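Local coordinates for glycerol-3-phosphate dehydrogenase [NAD(P)+] (Coxiella burnetii, PDB 3K96), which probably catalyses the NAD(P)H-dependent reduction of dihydroxyacetone phosphate to sn-glycerol 3-phosphate, the key precursor for phospholipid synthesis, at residues A[33-38]-A[95-100]; A[129-134]-A[154-159]; A[176-181]-A[198-203]; A[210-215]-A[249-254]; A[313-318]-A[327-332]. All coordinates share one frame; numbering follows the deposited sequence.

Contact 1: residues A[33-38]-A[95-100]; sequences AILGAG and ASLEGV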
# COMPACT_ATOMS: atom_id res chain seq x y z
N ALA A 33 -2.44 -9.76 -31.98
CA ALA A 33 -1.41 -10.72 -31.63
C ALA A 33 -0.84 -10.39 -30.25
O ALA A 33 -0.55 -9.23 -29.94
CB ALA A 33 -0.27 -10.73 -32.68
N ILE A 34 -0.72 -11.43 -29.42
CA ILE A 34 -0.09 -11.30 -28.10
C ILE A 34 1.19 -12.13 -28.10
O ILE A 34 1.14 -13.35 -28.23
CB ILE A 34 -1.02 -11.76 -26.96
CG1 ILE A 34 -2.20 -10.78 -26.85
CG2 ILE A 34 -0.24 -11.87 -25.67
CD1 ILE A 34 -3.27 -11.17 -25.86
N LEU A 35 2.32 -11.44 -27.96
CA LEU A 35 3.63 -12.06 -27.97
C LEU A 35 4.08 -12.26 -26.52
O LEU A 35 4.35 -11.29 -25.81
CB LEU A 35 4.63 -11.16 -28.73
CG LEU A 35 4.21 -10.68 -30.14
CD1 LEU A 35 5.34 -9.88 -30.82
CD2 LEU A 35 3.73 -11.83 -31.04
N GLY A 36 4.14 -13.52 -26.10
CA GLY A 36 4.49 -13.89 -24.71
C GLY A 36 3.34 -14.69 -24.11
O GLY A 36 2.27 -14.14 -23.79
N ALA A 37 3.56 -15.99 -23.94
CA ALA A 37 2.53 -16.86 -23.43
C ALA A 37 2.75 -17.23 -21.98
O ALA A 37 2.53 -18.38 -21.56
CB ALA A 37 2.41 -18.10 -24.31
N GLY A 38 3.24 -16.27 -21.20
CA GLY A 38 3.37 -16.47 -19.75
C GLY A 38 1.96 -16.34 -19.17
O GLY A 38 0.95 -16.23 -19.91
N ALA A 95 4.24 -15.80 -38.95
CA ALA A 95 2.87 -16.27 -39.18
C ALA A 95 1.89 -15.61 -38.23
O ALA A 95 0.77 -15.29 -38.60
CB ALA A 95 2.81 -17.77 -39.01
N SER A 96 2.31 -15.39 -36.99
CA SER A 96 1.40 -14.79 -36.01
C SER A 96 1.08 -13.33 -36.37
O SER A 96 -0.02 -12.85 -36.09
CB SER A 96 1.97 -14.91 -34.59
OG SER A 96 3.11 -14.09 -34.41
N LEU A 97 2.04 -12.65 -37.00
CA LEU A 97 1.86 -11.25 -37.36
C LEU A 97 1.33 -11.04 -38.79
O LEU A 97 1.03 -9.92 -39.17
CB LEU A 97 3.16 -10.48 -37.17
CG LEU A 97 3.69 -10.47 -35.72
CD1 LEU A 97 4.91 -9.62 -35.66
CD2 LEU A 97 2.64 -9.97 -34.73
N GLU A 98 1.20 -12.10 -39.58
CA GLU A 98 0.67 -11.94 -40.95
C GLU A 98 -0.83 -11.63 -40.86
O GLU A 98 -1.60 -12.40 -40.30
CB GLU A 98 0.95 -13.20 -41.77
CG GLU A 98 0.69 -13.07 -43.28
CD GLU A 98 1.65 -12.12 -43.98
OE1 GLU A 98 2.83 -12.01 -43.54
OE2 GLU A 98 1.23 -11.49 -44.99
N GLY A 99 -1.25 -10.49 -41.39
CA GLY A 99 -2.66 -10.07 -41.34
C GLY A 99 -3.02 -9.38 -40.02
O GLY A 99 -4.19 -9.11 -39.73
N VAL A 100 -2.01 -9.08 -39.22
CA VAL A 100 -2.21 -8.43 -37.92
C VAL A 100 -1.40 -7.15 -37.88
O VAL A 100 -0.25 -7.15 -38.31
CB VAL A 100 -1.71 -9.35 -36.78
CG1 VAL A 100 -1.65 -8.59 -35.45
CG2 VAL A 100 -2.59 -10.59 -36.69
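S96 is the first residue of 95-100 to meet the strand, through both its backbone and its side chain. Its carbonyl oxygen lies 4.0 Å from A33 CB, and its OG is 4.1 Å from L35 CD2, simple van der Waals contact. That hydroxyl is satisfied by L93 O within its own helix, reached with chi1 at 69°, which holds OG between the backbone N and the carbonyl carbon. L97 follows with the closest approach: the tip of its CD2 branch comes 3.6 Å from A33 CB, while the same methyl stays at 4.3 Å from L35 CD2, so two leucine ends and an alanine methyl close up against one another. Next the chain turns. L97 to V100 form a type II beta turn closed by V100 N bonded to L97 O (3.2 Å), with G99 taking the positive phi (84°) of the third turn position. The reversal brings V100 back to the strand, where its CG1 lies 3.7 Å from A33 N and 3.8 Å from A33 CB. No hydrogen bond joins the two segments; the contact is apolar and centred on the A33 methyl. G36 and G38, just past the strand, are consistent with the first two glycines of a GxGxxG motif, as in Rossmann-type nucleotide sites. Strand 32-35 itself runs between strands 55-58 and 102-105, bonded to both; I34 points away from helix 93-97, and R56 reaches from strand 55-58 to bond the carbonyls of S96 and E98.

Contact 2: residues A[129-134]-A[154-159]; sequences IAWGTK and VPMAVI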
# COMPACT_ATOMS: atom_id res chain seq x y z
N ILE A 129 2.12 -0.95 -31.49
CA ILE A 129 2.72 -1.82 -30.50
C ILE A 129 2.41 -1.43 -29.07
O ILE A 129 2.71 -0.34 -28.62
CB ILE A 129 4.26 -1.86 -30.70
CG1 ILE A 129 4.60 -2.50 -32.06
CG2 ILE A 129 4.98 -2.69 -29.59
CD1 ILE A 129 6.04 -2.35 -32.43
N ALA A 130 1.78 -2.35 -28.35
CA ALA A 130 1.47 -2.14 -26.94
C ALA A 130 2.22 -3.20 -26.18
O ALA A 130 2.61 -4.19 -26.77
CB ALA A 130 -0.03 -2.25 -26.68
N TRP A 131 2.50 -2.97 -24.89
CA TRP A 131 3.15 -3.98 -24.07
C TRP A 131 2.63 -3.98 -22.62
O TRP A 131 2.15 -2.96 -22.10
CB TRP A 131 4.68 -3.84 -24.06
CG TRP A 131 5.14 -2.53 -23.50
CD1 TRP A 131 5.42 -2.25 -22.19
CD2 TRP A 131 5.35 -1.33 -24.22
NE1 TRP A 131 5.79 -0.93 -22.05
CE2 TRP A 131 5.75 -0.35 -23.29
CE3 TRP A 131 5.24 -0.98 -25.57
CZ2 TRP A 131 6.04 0.96 -23.67
CZ3 TRP A 131 5.52 0.32 -25.95
CH2 TRP A 131 5.92 1.27 -25.00
N GLY A 132 2.70 -5.17 -22.03
CA GLY A 132 2.36 -5.41 -20.63
C GLY A 132 3.62 -5.71 -19.84
O GLY A 132 3.56 -5.87 -18.61
N THR A 133 4.75 -5.82 -20.55
CA THR A 133 6.07 -6.04 -19.93
C THR A 133 6.38 -4.90 -18.95
O THR A 133 6.05 -3.75 -19.22
CB THR A 133 7.17 -6.05 -21.00
OG1 THR A 133 6.89 -7.06 -21.98
CG2 THR A 133 8.57 -6.27 -20.39
N LYS A 134 7.04 -5.22 -17.84
CA LYS A 134 7.45 -4.22 -16.83
C LYS A 134 8.94 -4.41 -16.55
O LYS A 134 9.39 -5.52 -16.35
CB LYS A 134 6.66 -4.41 -15.52
CG LYS A 134 5.15 -4.33 -15.68
CD LYS A 134 4.41 -4.65 -14.38
CE LYS A 134 2.91 -4.67 -14.59
NZ LYS A 134 2.13 -5.08 -13.41
N VAL A 154 6.21 4.37 -34.03
CA VAL A 154 4.88 3.85 -34.22
C VAL A 154 3.97 4.20 -33.06
O VAL A 154 4.44 4.60 -32.01
CB VAL A 154 4.96 2.32 -34.32
CG1 VAL A 154 5.83 1.89 -35.57
CG2 VAL A 154 5.52 1.73 -33.01
N PRO A 155 2.66 4.11 -33.25
CA PRO A 155 1.80 4.30 -32.10
C PRO A 155 2.13 3.23 -31.01
O PRO A 155 2.25 2.03 -31.31
CB PRO A 155 0.40 4.08 -32.68
CG PRO A 155 0.54 4.39 -34.18
CD PRO A 155 1.91 3.89 -34.51
N MET A 156 2.27 3.69 -29.76
CA MET A 156 2.69 2.83 -28.66
C MET A 156 1.80 2.99 -27.44
O MET A 156 1.19 4.02 -27.27
CB MET A 156 4.10 3.23 -28.23
CG MET A 156 5.16 3.04 -29.24
SD MET A 156 6.77 3.31 -28.49
CE MET A 156 6.93 5.09 -28.31
N ALA A 157 1.76 1.97 -26.59
CA ALA A 157 0.97 2.00 -25.37
C ALA A 157 1.49 1.01 -24.36
O ALA A 157 2.05 -0.02 -24.72
CB ALA A 157 -0.51 1.70 -25.66
N VAL A 158 1.28 1.33 -23.08
CA VAL A 158 1.66 0.46 -21.98
C VAL A 158 0.45 0.24 -21.09
O VAL A 158 -0.30 1.16 -20.81
CB VAL A 158 2.82 1.04 -21.13
CG1 VAL A 158 2.50 2.43 -20.64
CG2 VAL A 158 3.18 0.10 -19.94
N ILE A 159 0.24 -1.01 -20.71
CA ILE A 159 -0.86 -1.36 -19.82
C ILE A 159 -0.18 -1.89 -18.55
O ILE A 159 0.66 -2.79 -18.60
CB ILE A 159 -1.78 -2.39 -20.45
CG1 ILE A 159 -3.05 -2.56 -19.61
CG2 ILE A 159 -1.05 -3.72 -20.66
CD1 ILE A 159 -4.07 -3.49 -20.23
O HOH W 1 1.19 -5.23 -17.58
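W131 packs tightly over the neighbouring strand. One face of its indole lies above A157 O, with CE3 3.4 Å from that oxygen, and V158 CB sits over the same face. A chi1 of 61° folds the ring back across 156-159. M156 SD approaches the rim of the six-membered ring, 5.2 Å from its centroid and 81° off the normal, a Met-aromatic contact at the edge. Beneath this run four backbone bonds in parallel register, from I129 N to P155 O at 3.0 Å through to I159 N to W131 O at 3.1 Å, the two straightest. On the other face of the sheet A130 CB and A157 CB are in ordinary van der Waals contact at 4.1 Å. Packing thins at both ends. I129 CD1 barely meets V154 CG2 (4.2 Å) beside partly exposed P155, and beyond W131 a water bridges the two segments, donating to G132 O and I159 O at 2.7 Å each. K134 leaves for a salt bridge with D269; both are predicted to bind sn-glycerol 3-phosphate. Strand 128-131, helix 143-151 and strand 156-160 form a beta-alpha-beta crossover, the building unit of Rossmann-type dinucleotide-binding domains.

Contact 3: residues A[176-181]-A[198-203]; sequences VSLASN and FRVYKN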
# COMPACT_ATOMS: atom_id res chain seq x y z
N VAL A 176 -6.51 -1.52 -14.19
CA VAL A 176 -5.17 -1.21 -14.67
C VAL A 176 -5.17 0.11 -15.42
O VAL A 176 -6.22 0.61 -15.83
CB VAL A 176 -4.61 -2.29 -15.61
CG1 VAL A 176 -4.39 -3.62 -14.87
CG2 VAL A 176 -5.53 -2.48 -16.84
N SER A 177 -3.98 0.70 -15.57
CA SER A 177 -3.85 1.94 -16.32
C SER A 177 -3.38 1.61 -17.72
O SER A 177 -2.73 0.60 -17.95
CB SER A 177 -2.85 2.89 -15.66
OG SER A 177 -3.26 3.28 -14.35
N LEU A 178 -3.71 2.48 -18.66
CA LEU A 178 -3.24 2.34 -20.03
C LEU A 178 -2.81 3.72 -20.53
O LEU A 178 -3.61 4.65 -20.60
CB LEU A 178 -4.31 1.72 -20.90
CG LEU A 178 -3.88 1.35 -22.31
CD1 LEU A 178 -4.76 0.20 -22.84
CD2 LEU A 178 -3.89 2.55 -23.25
N ALA A 179 -1.51 3.84 -20.80
CA ALA A 179 -0.89 5.06 -21.30
C ALA A 179 -0.39 4.85 -22.71
O ALA A 179 0.21 3.81 -23.03
CB ALA A 179 0.28 5.49 -20.40
N SER A 180 -0.58 5.86 -23.54
CA SER A 180 -0.21 5.81 -24.93
C SER A 180 0.31 7.13 -25.46
O SER A 180 0.05 8.18 -24.91
CB SER A 180 -1.46 5.43 -25.74
OG SER A 180 -1.13 5.30 -27.11
N ASN A 181 1.07 7.06 -26.54
CA ASN A 181 1.55 8.25 -27.22
C ASN A 181 0.62 8.57 -28.43
O ASN A 181 0.93 9.46 -29.24
CB ASN A 181 2.98 8.03 -27.74
CG ASN A 181 3.04 7.04 -28.91
OD1 ASN A 181 2.06 6.35 -29.22
ND2 ASN A 181 4.21 6.95 -29.56
N PHE A 198 -12.86 -6.24 -15.71
CA PHE A 198 -11.49 -5.86 -16.08
C PHE A 198 -11.59 -4.45 -16.62
O PHE A 198 -12.02 -4.24 -17.77
CB PHE A 198 -10.90 -6.80 -17.13
CG PHE A 198 -9.45 -6.56 -17.40
CD1 PHE A 198 -8.48 -7.13 -16.59
CD2 PHE A 198 -9.05 -5.73 -18.43
CE1 PHE A 198 -7.13 -6.91 -16.83
CE2 PHE A 198 -7.71 -5.51 -18.68
CZ PHE A 198 -6.74 -6.10 -17.87
N ARG A 199 -11.18 -3.50 -15.80
CA ARG A 199 -11.33 -2.10 -16.12
C ARG A 199 -10.00 -1.43 -16.43
O ARG A 199 -9.01 -1.62 -15.72
CB ARG A 199 -12.07 -1.42 -14.99
CG ARG A 199 -13.35 -2.17 -14.63
CD ARG A 199 -14.20 -1.45 -13.59
NE ARG A 199 -14.95 -0.35 -14.18
CZ ARG A 199 -16.08 -0.51 -14.88
NH1 ARG A 199 -16.71 0.55 -15.38
NH2 ARG A 199 -16.59 -1.72 -15.09
N VAL A 200 -10.00 -0.64 -17.50
CA VAL A 200 -8.80 -0.00 -18.02
C VAL A 200 -9.01 1.48 -18.05
O VAL A 200 -9.93 1.96 -18.70
CB VAL A 200 -8.49 -0.52 -19.45
CG1 VAL A 200 -7.24 0.11 -19.99
CG2 VAL A 200 -8.36 -2.03 -19.43
N TYR A 201 -8.15 2.20 -17.35
CA TYR A 201 -8.28 3.64 -17.25
C TYR A 201 -7.15 4.37 -17.98
O TYR A 201 -5.99 4.06 -17.82
CB TYR A 201 -8.34 4.04 -15.78
CG TYR A 201 -9.51 3.39 -15.07
CD1 TYR A 201 -10.81 3.90 -15.21
CD2 TYR A 201 -9.34 2.28 -14.26
CE1 TYR A 201 -11.89 3.32 -14.57
CE2 TYR A 201 -10.42 1.69 -13.60
CZ TYR A 201 -11.70 2.21 -13.77
OH TYR A 201 -12.78 1.63 -13.12
N LYS A 202 -7.55 5.33 -18.82
CA LYS A 202 -6.65 6.16 -19.59
C LYS A 202 -5.71 6.90 -18.65
O LYS A 202 -6.12 7.37 -17.59
CB LYS A 202 -7.46 7.15 -20.42
CG LYS A 202 -6.67 8.02 -21.37
CD LYS A 202 -7.60 8.91 -22.22
CE LYS A 202 -6.87 9.62 -23.38
NZ LYS A 202 -5.98 10.75 -22.97
N ASN A 203 -4.45 6.96 -19.04
CA ASN A 203 -3.43 7.65 -18.29
C ASN A 203 -2.55 8.34 -19.34
O ASN A 203 -2.26 7.79 -20.40
CB ASN A 203 -2.69 6.65 -17.38
CG ASN A 203 -1.48 7.24 -16.71
OD1 ASN A 203 -0.66 7.87 -17.35
ND2 ASN A 203 -1.33 6.98 -15.42
O HOH W 2 -5.18 5.21 -15.20
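Strands 176-180 and 198-203 run parallel with a marked twist, their axes approaching to 4.5 Å at 38°, and V176 N to R199 O, Y201 N to V176 O, L178 N to Y201 O and N203 N to L178 O are all 2.9 Å. The first two bonds are nearly straight, whereas the N203 amide approaches from above the plane of the L178 carbonyl, with a more bent N-H...O angle of 140°. On the face carrying V176, L178 and V200, the two branches of V200 divide the work: CG1 presses on L178 CB at 3.5 Å, tighter than usual for carbons, and CG2 meets V176 CG2 at 3.9 Å. The same V176 methyl also touches F198 CZ at 4.0 Å. The opposite face is more polar. A water lies 2.9 Å from S177 OG and donates to Y201 O at 3.0 Å, linking the strands beside their backbone bonds. The Y201 hydroxyl accepts from R199 NE (3.1 Å) in the guanidinium plane; R199 NH2 is bonded to Q196 O. N203 OD1, near A179 CB, is taken by D205 N. Helix 183-193, the connection of this beta-alpha-beta unit, covers L178 and V200 through L189, I190 and L193. L264 of helix 264-275 touches S177 and Y201, and L349 and R351 of the second subunit pack on R199 and Y201. Strand 174-180 also pairs antiparallel with 156-160, while 198-203 is one of the two outermost strands of the sheet within this chain.

Contact 4: residues A[210-215]-A[249-254]; sequences ELCGSV and RLVSVF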
# COMPACT_ATOMS: atom_id res chain seq x y z
N GLU A 210 5.86 3.41 -17.02
CA GLU A 210 6.95 2.49 -17.27
C GLU A 210 7.93 2.44 -16.11
O GLU A 210 8.33 1.39 -15.68
CB GLU A 210 7.74 2.92 -18.50
CG GLU A 210 7.07 2.61 -19.82
CD GLU A 210 7.91 3.13 -20.99
OE1 GLU A 210 8.59 2.33 -21.63
OE2 GLU A 210 7.93 4.36 -21.22
N LEU A 211 8.35 3.60 -15.65
CA LEU A 211 9.33 3.65 -14.59
C LEU A 211 8.80 3.07 -13.27
O LEU A 211 9.54 2.40 -12.55
CB LEU A 211 9.87 5.07 -14.46
CG LEU A 211 10.77 5.45 -15.65
CD1 LEU A 211 11.11 6.93 -15.57
CD2 LEU A 211 12.06 4.58 -15.69
N CYS A 212 7.53 3.30 -12.97
CA CYS A 212 6.92 2.73 -11.76
C CYS A 212 6.98 1.23 -11.85
O CYS A 212 7.35 0.55 -10.89
CB CYS A 212 5.46 3.17 -11.62
SG CYS A 212 5.26 4.81 -11.00
N GLY A 213 6.60 0.71 -13.02
CA GLY A 213 6.62 -0.72 -13.23
C GLY A 213 8.02 -1.31 -13.21
O GLY A 213 8.20 -2.47 -12.91
N SER A 214 9.03 -0.51 -13.52
CA SER A 214 10.38 -1.08 -13.58
C SER A 214 11.04 -1.14 -12.20
O SER A 214 12.11 -1.71 -12.05
CB SER A 214 11.25 -0.26 -14.54
OG SER A 214 11.60 1.00 -13.97
N VAL A 215 10.40 -0.54 -11.20
CA VAL A 215 10.94 -0.53 -9.84
C VAL A 215 10.16 -1.40 -8.84
O VAL A 215 10.72 -1.86 -7.86
CB VAL A 215 10.97 0.89 -9.31
CG1 VAL A 215 11.48 0.94 -7.87
CG2 VAL A 215 11.87 1.75 -10.21
N ARG A 249 11.23 9.63 -7.28
CA ARG A 249 12.43 10.35 -7.69
C ARG A 249 12.83 9.96 -9.12
O ARG A 249 13.15 10.82 -9.95
CB ARG A 249 13.58 10.07 -6.71
CG ARG A 249 14.79 10.94 -6.95
CD ARG A 249 15.86 10.83 -5.83
NE ARG A 249 15.33 11.18 -4.51
CZ ARG A 249 15.09 10.34 -3.52
NH1 ARG A 249 14.59 10.80 -2.38
NH2 ARG A 249 15.37 9.04 -3.63
N LEU A 250 12.83 8.67 -9.40
CA LEU A 250 13.15 8.18 -10.71
C LEU A 250 12.13 8.71 -11.74
O LEU A 250 12.51 9.21 -12.81
CB LEU A 250 13.13 6.67 -10.70
CG LEU A 250 13.49 6.00 -12.03
CD1 LEU A 250 14.90 6.37 -12.42
CD2 LEU A 250 13.32 4.48 -11.95
N VAL A 251 10.86 8.61 -11.41
CA VAL A 251 9.80 9.09 -12.26
C VAL A 251 10.00 10.59 -12.52
O VAL A 251 9.99 11.06 -13.68
CB VAL A 251 8.42 8.85 -11.60
CG1 VAL A 251 7.31 9.64 -12.30
CG2 VAL A 251 8.12 7.36 -11.58
N SER A 252 10.27 11.34 -11.44
CA SER A 252 10.42 12.78 -11.55
C SER A 252 11.54 13.20 -12.46
O SER A 252 11.37 14.10 -13.27
CB SER A 252 10.62 13.42 -10.17
OG SER A 252 10.59 14.83 -10.32
N VAL A 253 12.69 12.54 -12.32
CA VAL A 253 13.86 12.82 -13.13
C VAL A 253 13.65 12.56 -14.63
O VAL A 253 14.31 13.19 -15.48
CB VAL A 253 15.07 12.00 -12.64
CG1 VAL A 253 16.19 12.03 -13.66
CG2 VAL A 253 15.53 12.51 -11.28
N PHE A 254 12.77 11.62 -14.98
CA PHE A 254 12.48 11.39 -16.40
C PHE A 254 11.22 12.12 -16.92
O PHE A 254 10.78 11.88 -18.04
CB PHE A 254 12.42 9.90 -16.70
CG PHE A 254 13.77 9.27 -16.79
CD1 PHE A 254 14.47 8.95 -15.65
CD2 PHE A 254 14.35 9.02 -18.03
CE1 PHE A 254 15.72 8.40 -15.72
CE2 PHE A 254 15.61 8.46 -18.11
CZ PHE A 254 16.30 8.15 -16.95
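L211 projects from helix 206-228 among L250, V251 and F254 of helix 233-253, in an antiparallel helix pair of the all-helical C-terminal part. The short axes pass 9.2 Å apart with an angle of 150° between their directions, and no hydrogen bond crosses the interface.

The contact is apolar and buries L211 most. Its two methyls take different partners: CD1 presses against F254 CB at 3.4 Å, and the same methyl also lies near CG and CD1 of the F254 ring, whereas CD2 lies 3.9 Å from L250 CD2. The L211 chain meets both partners at roughly right angles. Its CB is 4.1 Å from V251 CG2, which also meets C212 SG at 3.9 Å.

L250 has the second largest share. With CG anti to the backbone N (chi1 -178°), it extends toward the other helix, and its CD2 methyl fits between L211 and V215; the closer neighbour is V215 CG2 at 3.5 Å, the two side chains overlapping head to tail, each running past the other.

F254, where the second helix ends, turns its ring edge-to-face with H321 and also touches L317 of helix 307-320. Next to V215 in the first helix comes K216, the predicted proton acceptor. S214 OG turns back on its own helix and donates to L211 O at 2.9 Å, with a bent C=O...O angle of 114°.

Contact 5: residues A[313-318]-A[327-332]; sequences QVHALA and LTFQVH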
# COMPACT_ATOMS: atom_id res chain seq x y z
N GLN A 313 19.29 -3.48 -13.89
CA GLN A 313 19.08 -2.45 -14.93
C GLN A 313 18.81 -1.08 -14.33
O GLN A 313 19.36 -0.07 -14.78
CB GLN A 313 17.95 -2.83 -15.89
CG GLN A 313 18.19 -4.11 -16.67
CD GLN A 313 19.41 -4.04 -17.56
OE1 GLN A 313 19.64 -3.05 -18.26
NE2 GLN A 313 20.19 -5.09 -17.55
N VAL A 314 17.98 -1.04 -13.29
CA VAL A 314 17.64 0.20 -12.65
C VAL A 314 18.83 0.76 -11.90
O VAL A 314 19.07 1.97 -11.93
CB VAL A 314 16.40 0.06 -11.73
CG1 VAL A 314 16.20 1.31 -10.89
CG2 VAL A 314 15.18 -0.23 -12.58
N HIS A 315 19.60 -0.11 -11.26
CA HIS A 315 20.81 0.33 -10.54
C HIS A 315 21.75 1.02 -11.52
O HIS A 315 22.25 2.10 -11.23
CB HIS A 315 21.52 -0.84 -9.87
CG HIS A 315 22.73 -0.44 -9.07
ND1 HIS A 315 24.02 -0.64 -9.52
CD2 HIS A 315 22.84 0.14 -7.86
CE1 HIS A 315 24.87 -0.20 -8.62
NE2 HIS A 315 24.18 0.29 -7.60
N ALA A 316 21.96 0.43 -12.69
CA ALA A 316 22.84 1.03 -13.68
C ALA A 316 22.28 2.38 -14.14
O ALA A 316 23.02 3.33 -14.31
CB ALA A 316 23.04 0.09 -14.89
N LEU A 317 20.97 2.46 -14.32
CA LEU A 317 20.35 3.70 -14.76
C LEU A 317 20.46 4.77 -13.67
O LEU A 317 20.78 5.92 -13.96
CB LEU A 317 18.88 3.48 -15.12
CG LEU A 317 18.16 4.70 -15.68
CD1 LEU A 317 18.67 4.97 -17.10
CD2 LEU A 317 16.66 4.50 -15.69
N ALA A 318 20.20 4.39 -12.43
CA ALA A 318 20.30 5.34 -11.31
C ALA A 318 21.71 5.90 -11.23
O ALA A 318 21.91 7.10 -11.03
CB ALA A 318 19.92 4.66 -10.01
N LEU A 327 16.80 1.80 -1.47
CA LEU A 327 16.35 0.41 -1.43
C LEU A 327 16.94 -0.39 -2.59
O LEU A 327 17.44 -1.50 -2.39
CB LEU A 327 14.83 0.23 -1.38
CG LEU A 327 14.20 0.44 0.01
CD1 LEU A 327 14.38 1.87 0.51
CD2 LEU A 327 12.73 0.03 0.02
N THR A 328 16.90 0.18 -3.78
CA THR A 328 17.41 -0.49 -4.98
C THR A 328 18.90 -0.77 -4.84
O THR A 328 19.37 -1.83 -5.20
CB THR A 328 17.19 0.38 -6.22
OG1 THR A 328 15.78 0.60 -6.38
CG2 THR A 328 17.79 -0.29 -7.45
N PHE A 329 19.63 0.19 -4.28
CA PHE A 329 21.06 -0.00 -4.10
C PHE A 329 21.37 -1.08 -3.08
O PHE A 329 22.31 -1.85 -3.28
CB PHE A 329 21.75 1.31 -3.75
CG PHE A 329 21.97 2.19 -4.93
CD1 PHE A 329 23.23 2.72 -5.19
CD2 PHE A 329 20.94 2.43 -5.85
CE1 PHE A 329 23.44 3.52 -6.33
CE2 PHE A 329 21.14 3.21 -6.96
CZ PHE A 329 22.40 3.76 -7.20
N GLN A 330 20.61 -1.15 -1.99
CA GLN A 330 20.83 -2.19 -0.98
C GLN A 330 20.53 -3.56 -1.56
O GLN A 330 21.28 -4.50 -1.35
CB GLN A 330 19.99 -1.97 0.27
CG GLN A 330 20.46 -0.86 1.17
CD GLN A 330 21.74 -1.21 1.92
OE1 GLN A 330 22.74 -1.61 1.33
NE2 GLN A 330 21.70 -1.05 3.24
N VAL A 331 19.44 -3.67 -2.31
CA VAL A 331 19.11 -4.97 -2.93
C VAL A 331 20.28 -5.39 -3.84
O VAL A 331 20.74 -6.54 -3.79
CB VAL A 331 17.78 -4.97 -3.69
CG1 VAL A 331 17.59 -6.29 -4.45
CG2 VAL A 331 16.63 -4.75 -2.72
N HIS A 332 20.80 -4.45 -4.62
CA HIS A 332 21.93 -4.74 -5.49
C HIS A 332 23.14 -5.25 -4.68
O HIS A 332 23.83 -6.18 -5.11
CB HIS A 332 22.33 -3.49 -6.31
CG HIS A 332 23.23 -3.79 -7.46
ND1 HIS A 332 24.61 -3.74 -7.37
CD2 HIS A 332 22.95 -4.18 -8.73
CE1 HIS A 332 25.13 -4.06 -8.55
NE2 HIS A 332 24.15 -4.35 -9.38
O HOH W 3 24.34 -0.45 -4.41
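H315 meets two aromatic rings of the facing helix, one over its face and one at its edge. H332 stacks on the face, the imidazoles nearly parallel (planes at 9°) with centroids 3.9 Å apart, and H315 ND1 lies over the centre of the H332 ring. F329 makes a tilted edge-to-face pair, the CD2-NE2 edge of H315 toward the F329 face, with planes at 59° and centroids 4.3 Å apart; NE2 comes 3.5 Å from F329 CE1. A trans chi1 (-178°) swings the imidazole away from the backbone N and out to both partners, and the three rings form an aromatic cluster.

The cluster ties together two successive helices of the C-terminal helical part, 307-320 and 326-336; their local axes pass 9.7 Å apart.

Apolar contacts flank the rings. A318 CB sits at the edge of F329, 3.6 Å from CE2, and V314 CG1 touches T328 CG2 at 4.1 Å, the methyl that T328 turns this way while its OG1 is bonded to E246.

The polar link is by water: one molecule donates to F329 O at 2.7 Å and accepts a weak bond from H315 NE2 at 3.3 Å.

Overall arrangement
Contacts 1, 2 and 3 all involve the one mixed sheet of the N-terminal part. Contacts 2 and 3 are direct neighbours, their centres 11 Å apart, and adjoin where M156 O meets S180 OG at 2.7 Å; contact 1 lies about 14 Å from contact 2, centre to centre. Contacts 4 and 5 belong to the C-terminal helices, centres 12 Å apart, and meet at S214 O and V314 CG2 (3.4 Å). Contact 2 touches contact 4 across the two parts: W131 CZ2 lies 3.5 Å from E210 OE1. The predicted substrate site, with K134, K216 and D269, lies near this junction; the V314 side chain is about 10 Å from those of K216 and K134. Centres of contacts 1 and 5 are about 33 Å apart.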